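Local coordinates for protein TssK (PDB 5Y0E) that probably forms trimers in the type VI secretion baseplate and links it to the membrane complex, at residues L100-Y105 against L121-A126; W43-L48 against T164-T169; A185-M190 against D292-C297; L210-Q215 against Q319-E324; I89-T94 against L172-D177. All blocks are in the same frame, centred on the assembly; numbering follows the deposited sequence.

Contact 1 (L100-Y105 against L121-A126); sequences LALPTY and LARYLA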
# COMPACT_ATOMS: atom_id res chain seq x y z
N LEU A 100 -23.06 -16.67 9.41
CA LEU A 100 -22.61 -18.04 9.18
C LEU A 100 -21.85 -18.47 10.42
O LEU A 100 -20.93 -17.79 10.83
CB LEU A 100 -21.72 -18.12 7.95
CG LEU A 100 -21.20 -19.50 7.56
CD1 LEU A 100 -22.35 -20.46 7.46
CD2 LEU A 100 -20.45 -19.44 6.25
N ALA A 101 -22.29 -19.54 11.05
CA ALA A 101 -21.67 -19.94 12.29
C ALA A 101 -21.22 -21.37 12.39
O ALA A 101 -21.61 -22.21 11.65
CB ALA A 101 -22.61 -19.62 13.42
N LEU A 102 -20.37 -21.62 13.37
CA LEU A 102 -19.83 -22.92 13.60
C LEU A 102 -19.58 -23.02 15.06
O LEU A 102 -19.16 -22.08 15.67
CB LEU A 102 -18.52 -23.08 12.87
CG LEU A 102 -17.87 -24.43 13.06
CD1 LEU A 102 -18.59 -25.44 12.21
CD2 LEU A 102 -16.39 -24.39 12.72
N PRO A 103 -19.83 -24.18 15.63
CA PRO A 103 -19.62 -24.37 17.05
C PRO A 103 -18.16 -24.42 17.36
O PRO A 103 -17.38 -24.84 16.55
CB PRO A 103 -20.21 -25.74 17.30
CG PRO A 103 -21.16 -25.93 16.21
CD PRO A 103 -20.53 -25.31 15.03
N THR A 104 -17.79 -23.96 18.53
CA THR A 104 -16.40 -23.98 18.94
C THR A 104 -16.02 -25.37 19.41
O THR A 104 -16.84 -26.10 19.98
CB THR A 104 -16.18 -22.97 20.05
OG1 THR A 104 -16.85 -23.42 21.22
CG2 THR A 104 -16.74 -21.62 19.67
N TYR A 105 -14.76 -25.75 19.18
CA TYR A 105 -14.27 -27.02 19.68
C TYR A 105 -14.16 -26.98 21.19
O TYR A 105 -13.52 -26.09 21.75
CB TYR A 105 -12.91 -27.36 19.09
CG TYR A 105 -12.40 -28.69 19.59
CD1 TYR A 105 -11.72 -28.80 20.79
CD2 TYR A 105 -12.64 -29.86 18.88
CE1 TYR A 105 -11.30 -30.00 21.26
CE2 TYR A 105 -12.22 -31.06 19.35
CZ TYR A 105 -11.54 -31.13 20.54
OH TYR A 105 -11.10 -32.34 21.02
N LEU A 121 -23.78 -29.14 19.60
CA LEU A 121 -22.56 -28.43 19.32
C LEU A 121 -21.40 -29.20 18.75
O LEU A 121 -20.27 -28.92 19.05
CB LEU A 121 -22.13 -27.72 20.57
CG LEU A 121 -23.32 -26.96 21.09
CD1 LEU A 121 -23.06 -26.52 22.50
CD2 LEU A 121 -23.55 -25.77 20.19
N ALA A 122 -21.68 -30.17 17.91
CA ALA A 122 -20.64 -30.92 17.28
C ALA A 122 -20.17 -30.19 16.06
O ALA A 122 -20.93 -29.57 15.38
CB ALA A 122 -21.15 -32.29 16.91
N ARG A 123 -18.89 -30.27 15.76
CA ARG A 123 -18.37 -29.58 14.62
C ARG A 123 -18.53 -30.37 13.36
O ARG A 123 -18.55 -29.83 12.29
CB ARG A 123 -16.91 -29.25 14.85
CG ARG A 123 -16.70 -28.06 15.74
CD ARG A 123 -15.30 -27.95 16.29
NE ARG A 123 -14.35 -27.70 15.24
CZ ARG A 123 -13.95 -26.50 14.87
NH1 ARG A 123 -14.41 -25.43 15.46
NH2 ARG A 123 -13.07 -26.37 13.91
N TYR A 124 -18.67 -31.67 13.48
CA TYR A 124 -18.77 -32.47 12.29
C TYR A 124 -19.92 -33.43 12.25
O TYR A 124 -20.40 -33.88 13.26
CB TYR A 124 -17.49 -33.26 12.11
CG TYR A 124 -16.29 -32.42 11.79
CD1 TYR A 124 -15.97 -32.12 10.50
CD2 TYR A 124 -15.48 -31.94 12.78
CE1 TYR A 124 -14.89 -31.36 10.20
CE2 TYR A 124 -14.39 -31.18 12.49
CZ TYR A 124 -14.10 -30.89 11.19
OH TYR A 124 -13.02 -30.13 10.88
N LEU A 125 -20.37 -33.72 11.04
CA LEU A 125 -21.42 -34.68 10.82
C LEU A 125 -20.80 -35.72 9.93
O LEU A 125 -20.35 -35.42 8.86
CB LEU A 125 -22.58 -34.06 10.10
CG LEU A 125 -23.64 -35.09 9.78
CD1 LEU A 125 -24.34 -35.51 11.04
CD2 LEU A 125 -24.60 -34.55 8.76
N ALA A 126 -20.82 -36.96 10.38
CA ALA A 126 -20.17 -38.04 9.65
C ALA A 126 -21.06 -38.53 8.52
O ALA A 126 -22.27 -38.64 8.67
CB ALA A 126 -19.84 -39.19 10.59
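R123 reaches from just before strand 124-131 across the end of strand 96-103 and meets P103, Y105 and then L102. Its CG is the first atom to touch, 3.4 Å from P103 O. The next carbon, CD, lies 3.7 Å from Y105 CB and close to the plane of the tyrosine ring, at the ring's edge. Guanidinium and ring planes are 72° apart, so the two groups do not stack. The chain bends at CG-CD (chi3 66°) and turns the guanidinium toward P103 O, to which NH1 donates at 3.2 Å. This bond is bent, 135° at the hydrogen; the nitrogen lies in the carbonyl plane, whereas the oxygen is tilted out of the guanidinium plane. L102 CD2 covers one face of the group, 3.5 Å from NH1. The two segments belong to strands of one mixed sheet, separated in it by strand 142-155, and R123 bridges the two where strand 96-103 ends and strand 124-131 begins. NH1 also forms a salt bridge with D71, and NH2 is hydrogen-bonded to T73 OG1, which together fix the rotation of the tip. The P103 ring rests on the L121 and A122 carbonyls, CB 3.6 Å from L121 O and CG 3.7 Å from A122 O; the apolar part is P103 CB against L121 CB. Y105 OH is hydrogen-bonded to N25, and its ring also packs on L134 of the third subunit.

Contact 2 (W43-L48 against T164-T169); sequences WGFLTL and TALGVT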
# COMPACT_ATOMS: atom_id res chain seq x y z
N TRP A 43 -9.76 -14.02 9.77
CA TRP A 43 -11.06 -14.60 9.51
C TRP A 43 -11.82 -13.77 8.49
O TRP A 43 -11.57 -12.58 8.34
CB TRP A 43 -11.87 -14.69 10.79
CG TRP A 43 -12.15 -13.37 11.37
CD1 TRP A 43 -13.29 -12.63 11.22
CD2 TRP A 43 -11.27 -12.59 12.18
NE1 TRP A 43 -13.17 -11.45 11.90
CE2 TRP A 43 -11.95 -11.40 12.50
CE3 TRP A 43 -9.98 -12.78 12.67
CZ2 TRP A 43 -11.39 -10.42 13.29
CZ3 TRP A 43 -9.42 -11.81 13.44
CH2 TRP A 43 -10.12 -10.64 13.75
N GLY A 44 -12.73 -14.41 7.79
CA GLY A 44 -13.63 -13.72 6.90
C GLY A 44 -13.89 -14.56 5.69
O GLY A 44 -13.50 -15.71 5.63
N PHE A 45 -14.54 -13.97 4.70
CA PHE A 45 -14.85 -14.63 3.45
C PHE A 45 -13.83 -14.27 2.38
O PHE A 45 -13.43 -13.12 2.26
CB PHE A 45 -16.24 -14.26 2.93
CG PHE A 45 -17.33 -14.83 3.73
CD1 PHE A 45 -17.75 -16.12 3.51
CD2 PHE A 45 -17.92 -14.10 4.72
CE1 PHE A 45 -18.74 -16.66 4.27
CE2 PHE A 45 -18.91 -14.64 5.49
CZ PHE A 45 -19.32 -15.93 5.26
N LEU A 46 -13.43 -15.28 1.62
CA LEU A 46 -12.82 -15.08 0.33
C LEU A 46 -13.86 -14.96 -0.76
O LEU A 46 -13.68 -14.21 -1.70
CB LEU A 46 -11.91 -16.25 -0.02
CG LEU A 46 -10.62 -16.29 0.74
CD1 LEU A 46 -10.13 -17.68 0.67
CD2 LEU A 46 -9.67 -15.33 0.07
N THR A 47 -14.90 -15.76 -0.66
CA THR A 47 -15.96 -15.80 -1.64
C THR A 47 -17.28 -15.99 -0.90
O THR A 47 -17.32 -16.58 0.18
CB THR A 47 -15.76 -16.93 -2.65
OG1 THR A 47 -15.58 -18.18 -1.98
CG2 THR A 47 -14.56 -16.66 -3.49
N LEU A 48 -18.34 -15.45 -1.48
CA LEU A 48 -19.65 -15.48 -0.85
C LEU A 48 -20.67 -15.31 -1.96
O LEU A 48 -20.66 -14.28 -2.64
CB LEU A 48 -19.79 -14.38 0.19
CG LEU A 48 -21.03 -14.38 1.04
CD1 LEU A 48 -21.35 -15.78 1.44
CD2 LEU A 48 -20.78 -13.59 2.26
N THR A 164 -18.51 -19.45 16.92
CA THR A 164 -17.98 -18.29 16.23
C THR A 164 -18.77 -18.13 14.95
O THR A 164 -19.43 -19.05 14.49
CB THR A 164 -16.49 -18.41 15.90
OG1 THR A 164 -16.27 -19.47 14.96
CG2 THR A 164 -15.67 -18.64 17.14
N ALA A 165 -18.72 -16.93 14.39
CA ALA A 165 -19.57 -16.66 13.25
C ALA A 165 -19.00 -15.53 12.42
O ALA A 165 -18.28 -14.67 12.93
CB ALA A 165 -20.99 -16.30 13.70
N LEU A 166 -19.35 -15.54 11.15
CA LEU A 166 -19.04 -14.46 10.24
C LEU A 166 -20.35 -13.86 9.75
O LEU A 166 -21.28 -14.58 9.42
CB LEU A 166 -18.22 -14.96 9.03
CG LEU A 166 -16.92 -15.72 9.24
CD1 LEU A 166 -16.44 -16.27 7.92
CD2 LEU A 166 -15.89 -14.84 9.83
N GLY A 167 -20.41 -12.53 9.68
CA GLY A 167 -21.63 -11.89 9.25
C GLY A 167 -21.84 -12.03 7.75
O GLY A 167 -20.91 -11.87 6.97
N VAL A 168 -23.08 -12.29 7.35
CA VAL A 168 -23.41 -12.52 5.96
C VAL A 168 -24.22 -11.38 5.37
O VAL A 168 -23.97 -10.96 4.23
CB VAL A 168 -24.16 -13.86 5.79
CG1 VAL A 168 -24.62 -14.05 4.36
CG2 VAL A 168 -23.30 -15.02 6.25
N THR A 169 -25.21 -10.87 6.10
CA THR A 169 -26.16 -9.92 5.54
C THR A 169 -27.10 -9.45 6.63
O THR A 169 -27.10 -9.95 7.76
CB THR A 169 -26.94 -10.55 4.40
OG1 THR A 169 -27.57 -9.51 3.65
CG2 THR A 169 -27.98 -11.50 4.92
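L166 projects from strand 163-174 between W43 and F45, and its two methyl branches part to serve different aromatic groups. CD1 lies over one face of the F45 ring, 4.0 Å from the ring centroid and 18° off the normal, a CH-pi contact displaced toward the rim. CD2 instead meets W43 at the edge of the indole, 3.7 Å from W43 CD1. The leucine and phenylalanine side chains run past each other in opposite directions, which also sets L166 CB against the ring at 3.6 Å from F45 CE2. The ring is clamped from its second face by L48 CD2 of its own segment, which sits over the ring centre. At the ring's edge and near its plane is G167 O, 3.7 Å from F45 CE2. V168 extends the apolar surface, its CG2 lying 4.2 Å from F45 CZ and its CG1 facing L48. A chi1 of 63°, with CG between the backbone N and the carbonyl carbon, leaves the CD1 edge of the W43 indole against L166 CD2; its NE1 is hydrogen-bonded to D292 OD1. No hydrogen bond joins the segments, so cohesion here is by apolar packing. Strand 44-50, at the edge of a three-stranded antiparallel sheet, thus packs on strand 163-174 of the mixed sheet. L100 of strand 96-103 and A65 of strand 62-68 also contact F45, as does M190.

Contact 3 (A185-M190 against D292-C297); sequences AQIPPM and DNLALC
The irregular backbone of A185-M190 runs past the first turn of helix 294-309, the end-to-end directions of the touching parts being 140° apart, with I187 CA 5.5 Å from A295 CA. I187 is the central apolar group. Its CG2, anti to the backbone N, meets L294 CB at 3.9 Å, while the other branch carries CD1 alongside the helix backbone, 3.7 Å from A295 N. The I187 and L294 side chains cross at about a right angle, and L294 CD1 continues along the loop to P188 O at 3.8 Å. At the far end, the P189 ring presents CB and CG to the carboxylate of D292, its CB 3.6 Å from D292 OD1. A water joins the two backbones, accepting from I187 N at 2.8 Å and from A295 N at 2.9 Å, so one water satisfies both amides. V198, L199 and F202 of helix 197-222 close over I187 from outside the pair. The helix start itself is a classic N-cap: N293 OD1 accepts from L296 N at 3.2 Å, with the donor lying above the side-chain carbonyl plane. The contact therefore packs a capped helix start against the loop by which the chain passes from the N-terminal beta region into the helical bundle.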
# COMPACT_ATOMS: atom_id res chain seq x y z
N ALA A 185 -25.88 -2.48 1.70
CA ALA A 185 -24.71 -1.69 2.04
C ALA A 185 -23.79 -2.40 3.00
O ALA A 185 -22.63 -2.01 3.11
CB ALA A 185 -25.12 -0.35 2.63
N GLN A 186 -24.27 -3.42 3.70
CA GLN A 186 -23.44 -4.09 4.68
C GLN A 186 -22.43 -4.99 3.98
O GLN A 186 -22.73 -5.62 2.97
CB GLN A 186 -24.29 -4.89 5.65
CG GLN A 186 -25.18 -4.02 6.51
CD GLN A 186 -24.53 -2.69 6.89
OE1 GLN A 186 -23.76 -2.62 7.85
NE2 GLN A 186 -24.85 -1.62 6.16
N ILE A 187 -21.21 -4.99 4.50
CA ILE A 187 -20.10 -5.71 3.92
C ILE A 187 -19.66 -6.78 4.90
O ILE A 187 -19.31 -6.47 6.04
CB ILE A 187 -18.92 -4.78 3.59
CG1 ILE A 187 -19.34 -3.75 2.56
CG2 ILE A 187 -17.75 -5.58 3.10
CD1 ILE A 187 -18.46 -2.56 2.52
N PRO A 188 -19.66 -8.04 4.51
CA PRO A 188 -19.18 -9.10 5.39
C PRO A 188 -17.70 -8.93 5.69
O PRO A 188 -16.98 -8.26 4.95
CB PRO A 188 -19.43 -10.38 4.58
CG PRO A 188 -20.37 -9.99 3.53
CD PRO A 188 -20.13 -8.55 3.22
N PRO A 189 -17.21 -9.50 6.78
CA PRO A 189 -15.76 -9.58 6.97
C PRO A 189 -15.14 -10.33 5.81
O PRO A 189 -15.51 -11.46 5.52
CB PRO A 189 -15.61 -10.33 8.29
CG PRO A 189 -16.88 -11.08 8.43
CD PRO A 189 -17.93 -10.19 7.86
N MET A 190 -14.25 -9.67 5.10
CA MET A 190 -13.77 -10.13 3.81
C MET A 190 -12.27 -10.35 3.87
O MET A 190 -11.54 -9.54 4.44
CB MET A 190 -14.07 -9.13 2.71
CG MET A 190 -15.53 -9.02 2.35
SD MET A 190 -16.28 -10.58 1.99
CE MET A 190 -15.56 -10.89 0.41
N ASP A 292 -14.94 -6.32 11.20
CA ASP A 292 -16.30 -6.82 11.22
C ASP A 292 -17.34 -5.72 11.03
O ASP A 292 -18.51 -5.95 11.31
CB ASP A 292 -16.56 -7.60 12.50
CG ASP A 292 -15.73 -8.87 12.59
OD1 ASP A 292 -16.00 -9.82 11.84
OD2 ASP A 292 -14.79 -8.92 13.41
N ASN A 293 -16.94 -4.55 10.54
CA ASN A 293 -17.90 -3.54 10.12
C ASN A 293 -17.30 -2.66 9.04
O ASN A 293 -17.08 -1.46 9.25
CB ASN A 293 -18.36 -2.71 11.31
CG ASN A 293 -19.61 -1.89 11.01
OD1 ASN A 293 -19.97 -1.65 9.86
ND2 ASN A 293 -20.28 -1.48 12.06
N LEU A 294 -17.05 -3.24 7.88
CA LEU A 294 -16.28 -2.54 6.87
C LEU A 294 -17.08 -1.43 6.23
O LEU A 294 -16.50 -0.40 5.87
CB LEU A 294 -15.79 -3.53 5.81
CG LEU A 294 -14.69 -4.48 6.32
CD1 LEU A 294 -14.37 -5.56 5.31
CD2 LEU A 294 -13.44 -3.75 6.70
N ALA A 295 -18.40 -1.60 6.09
CA ALA A 295 -19.24 -0.53 5.55
C ALA A 295 -19.15 0.74 6.39
O ALA A 295 -19.04 1.84 5.85
CB ALA A 295 -20.68 -1.00 5.46
N LEU A 296 -19.17 0.60 7.70
CA LEU A 296 -19.05 1.77 8.55
C LEU A 296 -17.71 2.46 8.36
O LEU A 296 -17.66 3.64 8.01
CB LEU A 296 -19.22 1.38 10.01
CG LEU A 296 -19.01 2.59 10.91
CD1 LEU A 296 -20.21 3.50 10.83
CD2 LEU A 296 -18.73 2.19 12.32
N CYS A 297 -16.61 1.74 8.59
CA CYS A 297 -15.30 2.39 8.62
C CYS A 297 -14.87 2.81 7.23
O CYS A 297 -14.31 3.89 7.07
CB CYS A 297 -14.25 1.50 9.30
SG CYS A 297 -13.78 -0.06 8.54
O HOH W 1 -20.01 -3.92 6.77

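Contact 4 (L210-Q215 against Q319-E324); sequences LQQRSQ and QLTLVE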
# COMPACT_ATOMS: atom_id res chain seq x y z
N LEU A 210 -9.85 9.95 -9.08
CA LEU A 210 -8.47 10.35 -9.22
C LEU A 210 -8.10 10.58 -10.68
O LEU A 210 -7.31 11.47 -10.98
CB LEU A 210 -7.55 9.33 -8.57
CG LEU A 210 -7.76 9.18 -7.08
CD1 LEU A 210 -6.96 8.01 -6.57
CD2 LEU A 210 -7.40 10.44 -6.35
N GLN A 211 -8.69 9.83 -11.60
CA GLN A 211 -8.38 10.11 -12.99
C GLN A 211 -8.98 11.44 -13.41
O GLN A 211 -8.36 12.18 -14.18
CB GLN A 211 -8.86 8.97 -13.88
CG GLN A 211 -8.04 7.71 -13.73
CD GLN A 211 -8.79 6.48 -14.14
OE1 GLN A 211 -10.00 6.49 -14.24
NE2 GLN A 211 -8.07 5.40 -14.37
N GLN A 212 -10.16 11.76 -12.89
CA GLN A 212 -10.79 13.01 -13.27
C GLN A 212 -9.99 14.20 -12.74
O GLN A 212 -9.64 15.11 -13.49
CB GLN A 212 -12.23 13.02 -12.80
CG GLN A 212 -13.12 12.09 -13.59
CD GLN A 212 -14.32 11.56 -12.83
OE1 GLN A 212 -14.55 11.92 -11.69
NE2 GLN A 212 -15.09 10.71 -13.46
N ARG A 213 -9.65 14.19 -11.46
CA ARG A 213 -9.00 15.36 -10.90
C ARG A 213 -7.60 15.51 -11.44
O ARG A 213 -7.11 16.62 -11.64
CB ARG A 213 -8.99 15.29 -9.38
CG ARG A 213 -10.38 15.35 -8.76
CD ARG A 213 -11.21 16.42 -9.39
NE ARG A 213 -10.59 17.73 -9.32
CZ ARG A 213 -10.71 18.65 -10.26
NH1 ARG A 213 -11.43 18.40 -11.35
NH2 ARG A 213 -10.09 19.81 -10.13
N SER A 214 -6.94 14.39 -11.69
CA SER A 214 -5.61 14.40 -12.29
C SER A 214 -5.62 15.04 -13.66
O SER A 214 -4.75 15.86 -13.99
CB SER A 214 -5.12 12.96 -12.38
OG SER A 214 -3.74 12.95 -12.39
N GLN A 215 -6.56 14.64 -14.50
CA GLN A 215 -6.64 15.20 -15.84
C GLN A 215 -6.85 16.70 -15.78
O GLN A 215 -6.19 17.46 -16.48
CB GLN A 215 -7.79 14.51 -16.58
CG GLN A 215 -7.98 14.89 -18.03
CD GLN A 215 -9.45 14.80 -18.46
OE1 GLN A 215 -10.36 14.68 -17.62
NE2 GLN A 215 -9.70 14.88 -19.77
N GLN A 319 -19.37 13.31 -12.40
CA GLN A 319 -18.65 13.19 -13.64
C GLN A 319 -18.56 11.76 -14.07
O GLN A 319 -18.41 10.89 -13.27
CB GLN A 319 -17.27 13.79 -13.49
CG GLN A 319 -16.46 13.83 -14.74
CD GLN A 319 -15.23 14.65 -14.59
OE1 GLN A 319 -14.96 15.17 -13.54
NE2 GLN A 319 -14.48 14.78 -15.64
N LEU A 320 -18.64 11.50 -15.36
CA LEU A 320 -18.55 10.16 -15.82
C LEU A 320 -17.26 10.01 -16.56
O LEU A 320 -16.94 10.82 -17.36
CB LEU A 320 -19.70 9.86 -16.75
CG LEU A 320 -20.95 9.23 -16.17
CD1 LEU A 320 -21.45 9.94 -14.94
CD2 LEU A 320 -22.02 9.24 -17.23
N THR A 321 -16.54 8.95 -16.30
CA THR A 321 -15.28 8.73 -16.96
C THR A 321 -15.45 8.18 -18.35
O THR A 321 -16.10 7.19 -18.55
CB THR A 321 -14.44 7.73 -16.19
OG1 THR A 321 -14.59 7.97 -14.79
CG2 THR A 321 -13.01 7.86 -16.55
N LEU A 322 -14.85 8.83 -19.32
CA LEU A 322 -14.92 8.36 -20.67
C LEU A 322 -13.78 7.40 -20.84
O LEU A 322 -12.63 7.79 -20.91
CB LEU A 322 -14.77 9.51 -21.63
CG LEU A 322 -15.96 10.42 -21.79
CD1 LEU A 322 -15.50 11.61 -22.59
CD2 LEU A 322 -17.09 9.72 -22.50
N VAL A 323 -14.10 6.13 -20.89
CA VAL A 323 -13.10 5.08 -21.04
C VAL A 323 -12.97 4.76 -22.52
O VAL A 323 -13.94 4.35 -23.17
CB VAL A 323 -13.47 3.84 -20.22
CG1 VAL A 323 -12.40 2.81 -20.34
CG2 VAL A 323 -13.68 4.22 -18.77
N GLU A 324 -11.78 4.96 -23.06
CA GLU A 324 -11.53 4.69 -24.47
C GLU A 324 -11.43 3.18 -24.69
O GLU A 324 -10.71 2.49 -23.97
CB GLU A 324 -10.24 5.37 -24.91
CG GLU A 324 -10.02 5.35 -26.41
CD GLU A 324 -8.87 6.24 -26.84
OE1 GLU A 324 -8.62 6.37 -28.05
OE2 GLU A 324 -8.20 6.81 -25.96
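Q212 on helix 197-222 and Q319 on strand 317-324 meet through their flat side-chain amides. The two planes are only 6° apart and are stacked, the chains sliding past each other in opposite directions; Q212 CG lies 3.5 Å from Q319 CD. Both chains are extended beyond CG, and Q319 leaves the backbone on the carbonyl side (chi1 -175°), a course that carries its amide across to the Q212 side chain. Q319 OE1 ends near the root of its partner, 3.6 Å from Q212 CB.

Polar contacts gather at the end of Q212. NE2 donates a weak, bent hydrogen bond to Q319 O (3.3 Å, 131° at the hydrogen), and T321 OG1 stands 3.1 Å from the same nitrogen.

Van der Waals contact adds one further pair: T321 CG2 approaches Q211 OE1 at 4.0 Å, the two side chains crossing at about a right angle.

W440 of strand 436-443 also touches Q319, while F439 packs on L320, whose CB points away from the helix. The helical bundle and the C-terminal sheet thus meet here through a partly exposed polar interface, held by a stacked amide pair and one weak bond, with no salt bridge and no apolar core.

Contact 5 (I89-T94 against L172-D177); sequences IADNKT and LEKRGD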
# COMPACT_ATOMS: atom_id res chain seq x y z
N ILE A 89 -36.75 -16.80 7.57
CA ILE A 89 -36.88 -15.60 8.35
C ILE A 89 -38.33 -15.47 8.72
O ILE A 89 -39.20 -15.56 7.89
CB ILE A 89 -36.41 -14.38 7.57
CG1 ILE A 89 -34.92 -14.47 7.33
CG2 ILE A 89 -36.66 -13.13 8.35
CD1 ILE A 89 -34.13 -14.52 8.60
N ALA A 90 -38.59 -15.30 10.00
CA ALA A 90 -39.94 -15.20 10.48
C ALA A 90 -40.58 -13.93 10.02
O ALA A 90 -39.92 -13.02 9.58
CB ALA A 90 -39.96 -15.29 11.98
N ASP A 91 -41.88 -13.83 10.20
CA ASP A 91 -42.62 -12.66 9.76
C ASP A 91 -42.21 -11.33 10.42
O ASP A 91 -42.34 -10.27 9.80
CB ASP A 91 -44.11 -12.90 9.94
CG ASP A 91 -44.65 -13.93 8.97
OD1 ASP A 91 -44.34 -13.86 7.78
OD2 ASP A 91 -45.41 -14.82 9.41
N ASN A 92 -41.72 -11.39 11.65
CA ASN A 92 -41.49 -10.21 12.44
C ASN A 92 -40.06 -9.72 12.44
O ASN A 92 -39.81 -8.57 12.76
CB ASN A 92 -41.94 -10.46 13.88
CG ASN A 92 -43.46 -10.54 14.03
OD1 ASN A 92 -44.20 -10.02 13.20
ND2 ASN A 92 -43.92 -11.18 15.10
N LYS A 93 -39.11 -10.57 12.08
CA LYS A 93 -37.73 -10.13 12.14
C LYS A 93 -37.55 -9.07 11.12
O LYS A 93 -38.03 -9.18 10.00
CB LYS A 93 -36.76 -11.29 11.91
CG LYS A 93 -36.87 -12.39 12.95
CD LYS A 93 -36.50 -11.89 14.32
CE LYS A 93 -36.54 -12.99 15.36
NZ LYS A 93 -36.19 -12.49 16.71
N THR A 94 -36.93 -7.98 11.52
CA THR A 94 -36.68 -6.88 10.62
C THR A 94 -35.47 -6.20 11.17
O THR A 94 -35.34 -6.05 12.37
CB THR A 94 -37.91 -5.95 10.52
OG1 THR A 94 -38.89 -6.53 9.66
CG2 THR A 94 -37.54 -4.63 9.94
N LEU A 172 -33.71 -6.26 6.13
CA LEU A 172 -34.36 -5.01 6.47
C LEU A 172 -35.87 -5.16 6.56
O LEU A 172 -36.50 -4.62 7.47
CB LEU A 172 -34.03 -3.93 5.44
CG LEU A 172 -32.60 -3.41 5.45
CD1 LEU A 172 -32.43 -2.42 4.33
CD2 LEU A 172 -32.27 -2.80 6.79
N GLU A 173 -36.46 -5.88 5.62
CA GLU A 173 -37.90 -5.94 5.48
C GLU A 173 -38.27 -7.28 4.85
O GLU A 173 -37.58 -7.76 3.94
CB GLU A 173 -38.41 -4.77 4.63
CG GLU A 173 -39.70 -5.01 3.89
CD GLU A 173 -40.17 -3.80 3.12
OE1 GLU A 173 -40.37 -2.73 3.73
OE2 GLU A 173 -40.33 -3.91 1.89
N LYS A 174 -39.34 -7.88 5.35
CA LYS A 174 -39.94 -9.05 4.73
C LYS A 174 -41.23 -8.60 4.08
O LYS A 174 -42.21 -8.33 4.76
CB LYS A 174 -40.19 -10.15 5.75
CG LYS A 174 -40.68 -11.45 5.14
CD LYS A 174 -41.02 -12.44 6.23
CE LYS A 174 -41.57 -13.73 5.67
NZ LYS A 174 -41.88 -14.69 6.76
N ARG A 175 -41.22 -8.51 2.75
CA ARG A 175 -42.33 -7.95 2.03
C ARG A 175 -43.59 -8.79 2.22
O ARG A 175 -43.57 -9.87 2.81
CB ARG A 175 -42.00 -7.83 0.55
CG ARG A 175 -40.82 -6.94 0.28
CD ARG A 175 -40.72 -6.60 -1.18
NE ARG A 175 -39.65 -5.64 -1.43
CZ ARG A 175 -38.44 -5.98 -1.85
NH1 ARG A 175 -38.16 -7.25 -2.08
NH2 ARG A 175 -37.51 -5.05 -2.05
N GLY A 176 -44.69 -8.26 1.70
CA GLY A 176 -45.95 -8.97 1.83
C GLY A 176 -45.92 -10.34 1.19
O GLY A 176 -46.49 -11.29 1.72
N ASP A 177 -45.26 -10.46 0.05
CA ASP A 177 -45.15 -11.72 -0.66
C ASP A 177 -44.08 -12.63 -0.09
O ASP A 177 -43.59 -13.49 -0.82
CB ASP A 177 -44.87 -11.47 -2.14
CG ASP A 177 -43.67 -10.57 -2.36
OD1 ASP A 177 -42.76 -10.56 -1.52
OD2 ASP A 177 -43.64 -9.85 -3.38
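K174 NZ is gripped by two oxygens of the opposing loop: D91 OD1 at 2.8 Å, in a salt bridge, and the main-chain I89 O at 3.0 Å. The carboxylate oxygen is met from above its plane, 54° out of it. At I89 O the nitrogen lies nearer the carbonyl plane, with a C=O...N angle of 151°. A fully extended lysine chain, with CG anti to the backbone N (chi1 -174°), spans the distance to the loop and passes A90 O on the way, 3.6 Å from K174 CD. K174 closes strand 163-174, and residues 89-94 lead into strand 96-103, its antiparallel neighbour in the mixed sheet; the salt bridge thus pins the loop beside the end of that strand pair. L172 and E173 form a classic beta bulge opposite R181 of strand 180-182. Within the loop, T94 OG1 donates to K93 O at 2.8 Å from above the carbonyl plane. L180 packs against both I89 and K174.

Overall arrangement
From the N terminus, W43-L48 opens the loop that contact 2 closes at T164-T169, tying the three-stranded sheet to the mixed sheet. Contact 1 is nested within that loop and joins two strands of the mixed sheet. I89-T94 also lies inside it, but its partner L172-D177 comes later, so contact 5 crosses contact 2; both use strand 163-174, and contact 5 also encloses contact 1. Contact 3 follows in series and ties the loop after this beta region to helix 294-309, touching contact 2. Contact 4 crosses contact 3 and joins helix 197-222 to the C-terminal sheet, its centre about 49 Å from that of contact 1.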